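Local coordinates for transketolase (Campylobacter jejuni, PDB 3L84), which belongs to the transketolase family of thiamine diphosphate-dependent enzymes, built as a dimer of three-domain subunits, at residues A[30-38]-A[238-246]; A[463-474]-A[557-565]. All blocks are in the same frame, centred on the assembly; numbering follows the deposited sequence.

Contact 1: residues A[30-38]-A[238-246]; sequences GAPLGLADI and AKTTIAKGA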
loop_
_atom_site.group_PDB
_atom_site.type_symbol
_atom_site.label_atom_id
_atom_site.label_comp_id
_atom_site.label_asym_id
_atom_site.label_seq_id
_atom_site.Cartn_x
_atom_site.Cartn_y
_atom_site.Cartn_z
ATOM N N GLY A 30 15.089 -24.083 -0.434
ATOM C CA GLY A 30 15.580 -24.061 0.941
ATOM C C GLY A 30 14.507 -24.179 1.992
ATOM O O GLY A 30 14.636 -24.981 2.923
ATOM N N ALA A 31 13.467 -23.371 1.855
ATOM C CA ALA A 31 12.336 -23.473 2.790
ATOM C C ALA A 31 11.580 -24.809 2.732
ATOM O O ALA A 31 11.257 -25.358 3.776
ATOM C CB ALA A 31 11.402 -22.257 2.685
ATOM N N PRO A 32 11.310 -25.352 1.533
ATOM C CA PRO A 32 10.734 -26.702 1.486
ATOM C C PRO A 32 11.509 -27.711 2.314
ATOM O O PRO A 32 10.925 -28.507 3.048
ATOM C CB PRO A 32 10.759 -27.011 0.003
ATOM C CG PRO A 32 10.465 -25.622 -0.607
ATOM C CD PRO A 32 11.241 -24.657 0.238
ATOM N N LEU A 33 12.840 -27.689 2.188
ATOM C CA LEU A 33 13.680 -28.606 2.950
ATOM C C LEU A 33 13.632 -28.305 4.444
ATOM O O LEU A 33 13.624 -29.236 5.255
ATOM C CB LEU A 33 15.126 -28.606 2.434
ATOM C CG LEU A 33 15.442 -29.653 1.369
ATOM C CD1 LEU A 33 14.551 -29.523 0.127
ATOM C CD2 LEU A 33 16.902 -29.559 0.974
ATOM N N GLY A 34 13.574 -27.034 4.804
ATOM C CA GLY A 34 13.487 -26.630 6.198
ATOM C C GLY A 34 12.168 -26.978 6.846
ATOM O O GLY A 34 12.136 -27.199 8.044
ATOM N N LEU A 35 11.109 -27.057 6.049
ATOM C CA LEU A 35 9.749 -27.239 6.540
ATOM C C LEU A 35 9.246 -28.685 6.404
ATOM O O LEU A 35 8.150 -29.021 6.861
ATOM C CB LEU A 35 8.769 -26.310 5.827
ATOM C CG LEU A 35 8.925 -24.836 6.197
ATOM C CD1 LEU A 35 8.127 -23.996 5.199
ATOM C CD2 LEU A 35 8.463 -24.624 7.599
ATOM N N ALA A 36 10.036 -29.566 5.798
ATOM C CA ALA A 36 9.529 -30.890 5.444
ATOM C C ALA A 36 9.185 -31.774 6.639
ATOM O O ALA A 36 8.213 -32.543 6.576
ATOM C CB ALA A 36 10.508 -31.613 4.534
ATOM N N ASP A 37 9.942 -31.626 7.727
ATOM C CA ASP A 37 9.638 -32.414 8.909
ATOM C C ASP A 37 8.327 -31.947 9.557
ATOM O O ASP A 37 7.487 -32.765 9.959
ATOM C CB ASP A 37 10.797 -32.358 9.912
ATOM C CG ASP A 37 12.100 -32.874 9.325
ATOM O OD1 ASP A 37 12.093 -33.918 8.630
ATOM O OD2 ASP A 37 13.132 -32.205 9.495
ATOM N N ILE A 38 8.144 -30.632 9.659
ATOM C CA ILE A 38 6.913 -30.069 10.168
ATOM C C ILE A 38 5.714 -30.528 9.349
ATOM O O ILE A 38 4.704 -30.932 9.905
ATOM C CB ILE A 38 7.001 -28.529 10.213
ATOM C CG1 ILE A 38 8.018 -28.080 11.281
ATOM C CG2 ILE A 38 5.595 -27.901 10.434
ATOM C CD1 ILE A 38 8.492 -26.614 11.149
ATOM N N ALA A 238 9.163 -22.364 15.297
ATOM C CA ALA A 238 9.868 -23.609 14.981
ATOM C C ALA A 238 11.253 -23.284 14.468
ATOM O O ALA A 238 11.398 -22.686 13.402
ATOM C CB ALA A 238 9.075 -24.409 13.978
ATOM N N LYS A 239 12.279 -23.583 15.254
ATOM C CA LYS A 239 13.644 -23.327 14.812
ATOM C C LYS A 239 14.048 -24.374 13.783
ATOM O O LYS A 239 14.000 -25.567 14.062
ATOM C CB LYS A 239 14.578 -23.352 16.001
ATOM C CG LYS A 239 15.976 -22.878 15.662
ATOM C CD LYS A 239 16.782 -22.540 16.918
ATOM C CE LYS A 239 18.198 -22.146 16.546
ATOM N NZ LYS A 239 18.874 -23.237 15.775
ATOM N N THR A 240 14.435 -23.937 12.588
ATOM C CA THR A 240 14.779 -24.856 11.507
ATOM C C THR A 240 16.081 -24.404 10.870
ATOM O O THR A 240 16.623 -23.300 11.116
ATOM C CB THR A 240 13.712 -24.947 10.397
ATOM O OG1 THR A 240 13.702 -23.709 9.693
ATOM C CG2 THR A 240 12.376 -25.249 10.939
ATOM N N THR A 241 16.653 -25.342 10.116
ATOM C CA THR A 241 17.830 -25.104 9.305
ATOM C C THR A 241 17.345 -24.992 7.857
ATOM O O THR A 241 16.758 -25.934 7.318
ATOM C CB THR A 241 18.813 -26.258 9.445
ATOM O OG1 THR A 241 19.296 -26.291 10.808
ATOM C CG2 THR A 241 19.975 -26.090 8.496
ATOM N N ILE A 242 17.574 -23.859 7.217
ATOM C CA ILE A 242 17.200 -23.743 5.818
ATOM C C ILE A 242 18.020 -24.779 5.026
ATOM O O ILE A 242 19.165 -25.055 5.335
ATOM C CB ILE A 242 17.363 -22.322 5.258
ATOM C CG1 ILE A 242 16.562 -22.188 3.957
ATOM C CG2 ILE A 242 18.839 -21.910 5.066
ATOM C CD1 ILE A 242 16.542 -20.764 3.403
ATOM N N ALA A 243 17.360 -25.411 4.064
ATOM C CA ALA A 243 17.990 -26.462 3.255
ATOM C C ALA A 243 18.457 -27.651 4.107
ATOM O O ALA A 243 19.424 -28.343 3.796
ATOM C CB ALA A 243 19.118 -25.891 2.396
ATOM N N LYS A 244 17.752 -27.888 5.201
ATOM C CA LYS A 244 18.025 -29.074 6.034
ATOM C C LYS A 244 18.091 -30.333 5.188
ATOM O O LYS A 244 17.196 -30.603 4.390
ATOM C CB LYS A 244 16.956 -29.232 7.113
ATOM C CG LYS A 244 17.120 -30.457 8.038
ATOM C CD LYS A 244 18.290 -30.329 9.024
ATOM C CE LYS A 244 18.319 -31.484 9.974
ATOM N NZ LYS A 244 19.482 -31.385 10.917
ATOM N N GLY A 245 19.194 -31.055 5.301
ATOM C CA GLY A 245 19.418 -32.270 4.531
ATOM C C GLY A 245 20.328 -32.069 3.339
ATOM O O GLY A 245 20.763 -33.070 2.723
ATOM N N ALA A 246 20.629 -30.816 3.000
ATOM C CA ALA A 246 21.393 -30.507 1.784
ATOM C C ALA A 246 22.838 -30.123 2.035
ATOM O O ALA A 246 23.399 -29.284 1.340
ATOM C CB ALA A 246 20.696 -29.436 0.979
#

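Contact 2: residues A[463-474]-A[557-565]; sequences RAMPNFLTFRPA and VSMPCFELF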
loop_
_atom_site.group_PDB
_atom_site.type_symbol
_atom_site.label_atom_id
_atom_site.label_comp_id
_atom_site.label_asym_id
_atom_site.label_seq_id
_atom_site.Cartn_x
_atom_site.Cartn_y
_atom_site.Cartn_z
ATOM N N ARG A 463 -8.547 1.381 -12.475
ATOM C CA ARG A 463 -8.882 1.075 -13.850
ATOM C C ARG A 463 -7.785 0.285 -14.512
ATOM O O ARG A 463 -8.096 -0.649 -15.281
ATOM C CB ARG A 463 -9.173 2.338 -14.630
ATOM C CG ARG A 463 -10.469 2.988 -14.191
ATOM C CD ARG A 463 -10.644 4.311 -14.872
ATOM N NE ARG A 463 -11.954 4.899 -14.588
ATOM C CZ ARG A 463 -12.248 6.159 -14.809
ATOM N NH1 ARG A 463 -11.308 7.011 -15.190
ATOM N NH2 ARG A 463 -13.484 6.593 -14.536
ATOM N N ALA A 464 -6.514 0.540 -14.212
ATOM C CA ALA A 464 -5.414 -0.178 -14.836
ATOM C C ALA A 464 -5.271 -1.601 -14.304
ATOM O O ALA A 464 -4.749 -2.468 -15.005
ATOM C CB ALA A 464 -4.109 0.560 -14.632
HETATM N N MSE A 465 -5.648 -1.867 -13.059
HETATM C CA MSE A 465 -5.579 -3.196 -12.487
HETATM C C MSE A 465 -6.524 -4.154 -13.220
HETATM O O MSE A 465 -7.744 -3.929 -13.264
HETATM C CB MSE A 465 -5.935 -3.132 -11.005
HETATM C CG MSE A 465 -5.891 -4.515 -10.332
HETATM SE SE MSE A 465 -6.085 -4.490 -8.397
HETATM C CE MSE A 465 -7.288 -2.958 -8.149
ATOM N N PRO A 466 -5.992 -5.251 -13.755
ATOM C CA PRO A 466 -6.881 -6.226 -14.379
ATOM C C PRO A 466 -7.903 -6.836 -13.436
ATOM O O PRO A 466 -7.691 -6.874 -12.219
ATOM C CB PRO A 466 -5.902 -7.292 -14.907
ATOM C CG PRO A 466 -4.622 -6.547 -15.106
ATOM C CD PRO A 466 -4.574 -5.591 -13.961
ATOM N N ASN A 467 -8.956 -7.414 -14.017
ATOM C CA ASN A 467 -9.944 -8.191 -13.276
ATOM C C ASN A 467 -10.612 -7.411 -12.136
ATOM O O ASN A 467 -10.856 -7.953 -11.078
ATOM C CB ASN A 467 -9.363 -9.500 -12.692
ATOM C CG ASN A 467 -8.959 -10.498 -13.717
ATOM O OD1 ASN A 467 -9.337 -10.393 -14.903
ATOM N ND2 ASN A 467 -8.256 -11.530 -13.276
ATOM N N PHE A 468 -10.891 -6.148 -12.384
ATOM C CA PHE A 468 -11.614 -5.273 -11.475
ATOM C C PHE A 468 -12.571 -4.465 -12.273
ATOM O O PHE A 468 -12.238 -3.978 -13.402
ATOM C CB PHE A 468 -10.699 -4.271 -10.757
ATOM C CG PHE A 468 -10.692 -4.401 -9.265
ATOM C CD1 PHE A 468 -9.768 -5.190 -8.679
ATOM C CD2 PHE A 468 -11.681 -3.831 -8.472
ATOM C CE1 PHE A 468 -9.731 -5.357 -7.385
ATOM C CE2 PHE A 468 -11.610 -4.003 -7.080
ATOM C CZ PHE A 468 -10.669 -4.784 -6.562
ATOM N N LEU A 469 -13.749 -4.261 -11.734
ATOM C CA LEU A 469 -14.650 -3.225 -12.235
ATOM C C LEU A 469 -14.576 -2.023 -11.304
ATOM O O LEU A 469 -14.630 -2.206 -10.097
ATOM C CB LEU A 469 -16.076 -3.739 -12.294
ATOM C CG LEU A 469 -16.294 -4.929 -13.215
ATOM C CD1 LEU A 469 -17.761 -5.365 -13.174
ATOM C CD2 LEU A 469 -15.875 -4.613 -14.664
ATOM N N THR A 470 -14.468 -0.823 -11.837
ATOM C CA THR A 470 -14.355 0.356 -10.994
ATOM C C THR A 470 -15.587 1.207 -11.304
ATOM O O THR A 470 -15.627 1.914 -12.323
ATOM C CB THR A 470 -13.071 1.137 -11.245
ATOM O OG1 THR A 470 -11.960 0.218 -11.106
ATOM C CG2 THR A 470 -12.870 2.285 -10.250
ATOM N N PHE A 471 -16.584 1.173 -10.438
ATOM C CA PHE A 471 -17.820 1.931 -10.634
ATOM C C PHE A 471 -17.738 3.278 -9.962
ATOM O O PHE A 471 -17.361 3.362 -8.790
ATOM C CB PHE A 471 -19.010 1.188 -10.071
ATOM C CG PHE A 471 -19.344 -0.069 -10.794
ATOM C CD1 PHE A 471 -19.983 -0.027 -12.011
ATOM C CD2 PHE A 471 -18.998 -1.299 -10.268
ATOM C CE1 PHE A 471 -20.337 -1.200 -12.667
ATOM C CE2 PHE A 471 -19.353 -2.459 -10.945
ATOM C CZ PHE A 471 -20.010 -2.374 -12.128
ATOM N N ARG A 472 -18.086 4.347 -10.667
ATOM C CA ARG A 472 -18.119 5.702 -10.094
ATOM C C ARG A 472 -19.497 6.298 -10.429
ATOM O O ARG A 472 -19.646 7.077 -11.376
ATOM C CB ARG A 472 -16.966 6.536 -10.583
ATOM C CG ARG A 472 -16.849 7.873 -9.959
ATOM C CD ARG A 472 -15.507 8.578 -10.257
ATOM N NE ARG A 472 -15.399 9.874 -9.563
ATOM C CZ ARG A 472 -15.492 11.074 -10.106
ATOM N NH1 ARG A 472 -15.596 11.263 -11.403
ATOM N NH2 ARG A 472 -15.402 12.112 -9.300
ATOM N N PRO A 473 -20.529 5.930 -9.658
ATOM C CA PRO A 473 -21.895 6.288 -10.034
ATOM C C PRO A 473 -22.159 7.771 -9.860
ATOM O O PRO A 473 -21.652 8.403 -8.927
ATOM C CB PRO A 473 -22.755 5.463 -9.076
ATOM C CG PRO A 473 -21.879 5.214 -7.918
ATOM C CD PRO A 473 -20.497 5.015 -8.493
ATOM N N ALA A 474 -22.948 8.340 -10.767
ATOM C CA ALA A 474 -23.313 9.735 -10.696
ATOM C C ALA A 474 -24.541 9.978 -9.841
ATOM O O ALA A 474 -24.769 11.128 -9.416
ATOM C CB ALA A 474 -23.547 10.279 -12.080
ATOM N N VAL A 557 -22.425 11.884 -22.272
ATOM C CA VAL A 557 -22.222 10.508 -21.901
ATOM C C VAL A 557 -21.862 10.404 -20.438
ATOM O O VAL A 557 -20.947 11.096 -19.968
ATOM C CB VAL A 557 -21.067 9.910 -22.743
ATOM C CG1 VAL A 557 -20.645 8.508 -22.213
ATOM C CG2 VAL A 557 -21.431 9.835 -24.236
ATOM N N SER A 558 -22.597 9.551 -19.730
ATOM C CA SER A 558 -22.219 9.147 -18.383
ATOM C C SER A 558 -21.451 7.829 -18.454
ATOM O O SER A 558 -21.900 6.886 -19.130
ATOM C CB SER A 558 -23.440 9.006 -17.485
ATOM O OG SER A 558 -23.025 8.615 -16.164
HETATM N N MSE A 559 -20.293 7.780 -17.820
HETATM C CA MSE A 559 -19.437 6.605 -17.834
HETATM C C MSE A 559 -19.194 6.117 -16.411
HETATM O O MSE A 559 -18.100 6.301 -15.836
HETATM C CB MSE A 559 -18.113 6.920 -18.530
HETATM C CG MSE A 559 -17.225 5.679 -18.778
HETATM SE SE MSE A 559 -15.448 6.055 -19.365
HETATM C CE MSE A 559 -14.881 6.924 -17.736
ATOM N N PRO A 560 -20.165 5.418 -15.835
ATOM C CA PRO A 560 -19.975 4.864 -14.513
ATOM C C PRO A 560 -18.914 3.785 -14.450
ATOM O O PRO A 560 -18.420 3.527 -13.357
ATOM C CB PRO A 560 -21.377 4.340 -14.158
ATOM C CG PRO A 560 -22.038 4.116 -15.471
ATOM C CD PRO A 560 -21.553 5.248 -16.321
ATOM N N CYS A 561 -18.581 3.110 -15.552
ATOM C CA CYS A 561 -17.556 2.071 -15.495
ATOM C C CYS A 561 -16.740 2.013 -16.787
ATOM O O CYS A 561 -17.176 1.485 -17.803
ATOM C CB CYS A 561 -18.175 0.725 -15.142
ATOM S SG CYS A 561 -16.918 -0.563 -14.942
ATOM N N PHE A 562 -15.518 2.517 -16.724
ATOM C CA PHE A 562 -14.560 2.513 -17.866
ATOM C C PHE A 562 -14.321 1.094 -18.386
ATOM O O PHE A 562 -14.344 0.872 -19.611
ATOM C CB PHE A 562 -13.260 3.176 -17.377
ATOM C CG PHE A 562 -12.178 3.371 -18.414
ATOM C CD1 PHE A 562 -11.982 4.602 -18.998
ATOM C CD2 PHE A 562 -11.320 2.371 -18.725
ATOM C CE1 PHE A 562 -10.947 4.797 -19.913
ATOM C CE2 PHE A 562 -10.286 2.575 -19.667
ATOM C CZ PHE A 562 -10.143 3.777 -20.259
ATOM N N GLU A 563 -14.106 0.138 -17.491
ATOM C CA GLU A 563 -13.773 -1.227 -17.907
ATOM C C GLU A 563 -14.899 -1.870 -18.708
ATOM O O GLU A 563 -14.652 -2.580 -19.680
ATOM C CB GLU A 563 -13.434 -2.093 -16.703
ATOM C CG GLU A 563 -12.232 -1.590 -15.948
ATOM C CD GLU A 563 -12.522 -0.686 -14.740
ATOM O OE1 GLU A 563 -13.608 -0.052 -14.663
ATOM O OE2 GLU A 563 -11.691 -0.707 -13.805
ATOM N N LEU A 564 -16.148 -1.625 -18.317
ATOM C CA LEU A 564 -17.256 -2.151 -19.088
ATOM C C LEU A 564 -17.370 -1.462 -20.420
ATOM O O LEU A 564 -17.693 -2.107 -21.417
ATOM C CB LEU A 564 -18.598 -2.045 -18.339
ATOM C CG LEU A 564 -18.765 -2.950 -17.148
ATOM C CD1 LEU A 564 -20.093 -2.627 -16.433
ATOM C CD2 LEU A 564 -18.675 -4.397 -17.542
ATOM N N PHE A 565 -17.095 -0.168 -20.476
ATOM C CA PHE A 565 -17.152 0.550 -21.746
ATOM C C PHE A 565 -16.146 -0.014 -22.752
ATOM O O PHE A 565 -16.420 -0.111 -23.961
ATOM C CB PHE A 565 -16.988 2.071 -21.539
ATOM C CG PHE A 565 -17.288 2.894 -22.738
ATOM C CD1 PHE A 565 -18.327 2.583 -23.607
ATOM C CD2 PHE A 565 -16.574 4.064 -22.947
ATOM C CE1 PHE A 565 -18.593 3.380 -24.697
ATOM C CE2 PHE A 565 -16.864 4.877 -24.027
ATOM C CZ PHE A 565 -17.864 4.545 -24.912
HETATM O O HOH W 1 -14.058 2.798 -14.234
HETATM O O HOH W 2 -16.071 5.247 -14.190
HETATM O O HOH W 3 -21.156 8.132 -14.071
#

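Contact 1: residues A[30-38]-A[238-246]
Gly30 O is held by two backbone N-H groups: Gly34 N, one helical turn on at 3.0 Å, and Ala243 N from the other segment, also 3.0 Å from Gly30 O. The second bond ties the first turn of helix 30-42 to the loop that leaves the parallel strand 234-239, within the thiamine diphosphate-binding domain of the transketolase fold. Ala243 N comes in tilted 31° from the carbonyl plane, with a nearly straight N-H...O angle of 160°. Two type II beta turns that share Ala243 and Lys244, Thr241 to Lys244 and Ala243 to Ala246, fold the loop against the helix.

Glycines at 30 and 34 leave room for the loop to come this close. Ile242 CG1 packs 3.5 Å from Gly30 C, and the carbonyl oxygen of Thr241 lies 3.5 Å from Gly34 CA. Beyond them Leu33 reaches across the second turn, its CB against Lys244 O and its CD2 on Ala246 CB. Lys244 O accepts a bond from Arg14 NE of helix 3-24, whose guanidinium bonds Leu33 O and salt-bridges Asp37, so one arginine staples both segments.

Thr240 places CG2 against the helix, anti to its own carbonyl carbon, while OG1 bonds Asp180. That methyl sits 3.5 Å from Gly34 O, and Ile38 CD1 packs on Ala238 CB, 3.6 Å away, at the end of the strand.

Contact 2: residues A[463-474]-A[557-565]
One water, water 1, is held by four groups between the segments: it accepts from Arg463 NE and Phe562 N, and donates to Glu563 OE1 and, at 2.6 Å, to Thr470 O. The Glu563 carboxylate fastens the start of helix 562-566 to edge strand 469-471. Thr470 OG1 gives its proton to the syn lone pair of Glu563 OE2 at 2.9 Å, while Thr470 N meets Glu563 OE1 at 3.1 Å from above the carboxylate plane, 43° out of it. A bend at chi2 (95°) swings the carboxylate back to the threonine; gripped through both oxygens, it has little freedom to rotate.

Arg463 runs extended from CG to NE across Phe562. Phe562 lies over one face of the guanidinium, CD1 offset toward its rim, the two planes 25° apart, and the selenomethionine Met559 brings CE to the same group, 3.5 Å from Arg463 NH2. Waters 1 and 2 sit at the guanidinium edge, in its plane; Glu585 and Glu591 pair with its NH2 and NH1, which probably keeps the buried charge balanced.

Farther along, Arg472 N donates to Pro560 O at 2.8 Å, in the carbonyl plane. Cys561 is the N-cap of helix 562-566: with SG anti to the backbone N, it accepts a weak bond from Leu564 N. Cys561 SG also stands over the face of the Phe471 ring, 4.5 Å from the ring centroid. Leu564 joins this apolar side, its CD2 on Leu469 CD2.

The contact thus links the pyrimidine-binding domain to the C-terminal domain. His588 of the second subunit bonds Ala464 O, strand 469-471 pairs with strand 493-496, and helix 476-488 packs on Phe471 and Pro560.

Overall arrangement
Contact 1 and contact 2 lie on opposite sides of the chain's centre, their centres 46 Å apart and their nearest atoms about 27 Å apart, and they share no helix, strand or sheet. In sequence they follow one another, 238-246 ending long before 463-474 begins. Contact 1 stays within the N-terminal thiamine diphosphate-binding domain, joining helix 30-42 to the end of strand 234-239 of its five-stranded parallel sheet. Contact 2 instead joins two domains, bringing the edge of the six-stranded parallel sheet to the end of strand 554-558 in the mixed C-terminal sheet. One contact therefore ties a domain together internally, while the other fixes neighbouring domains beside the second subunit.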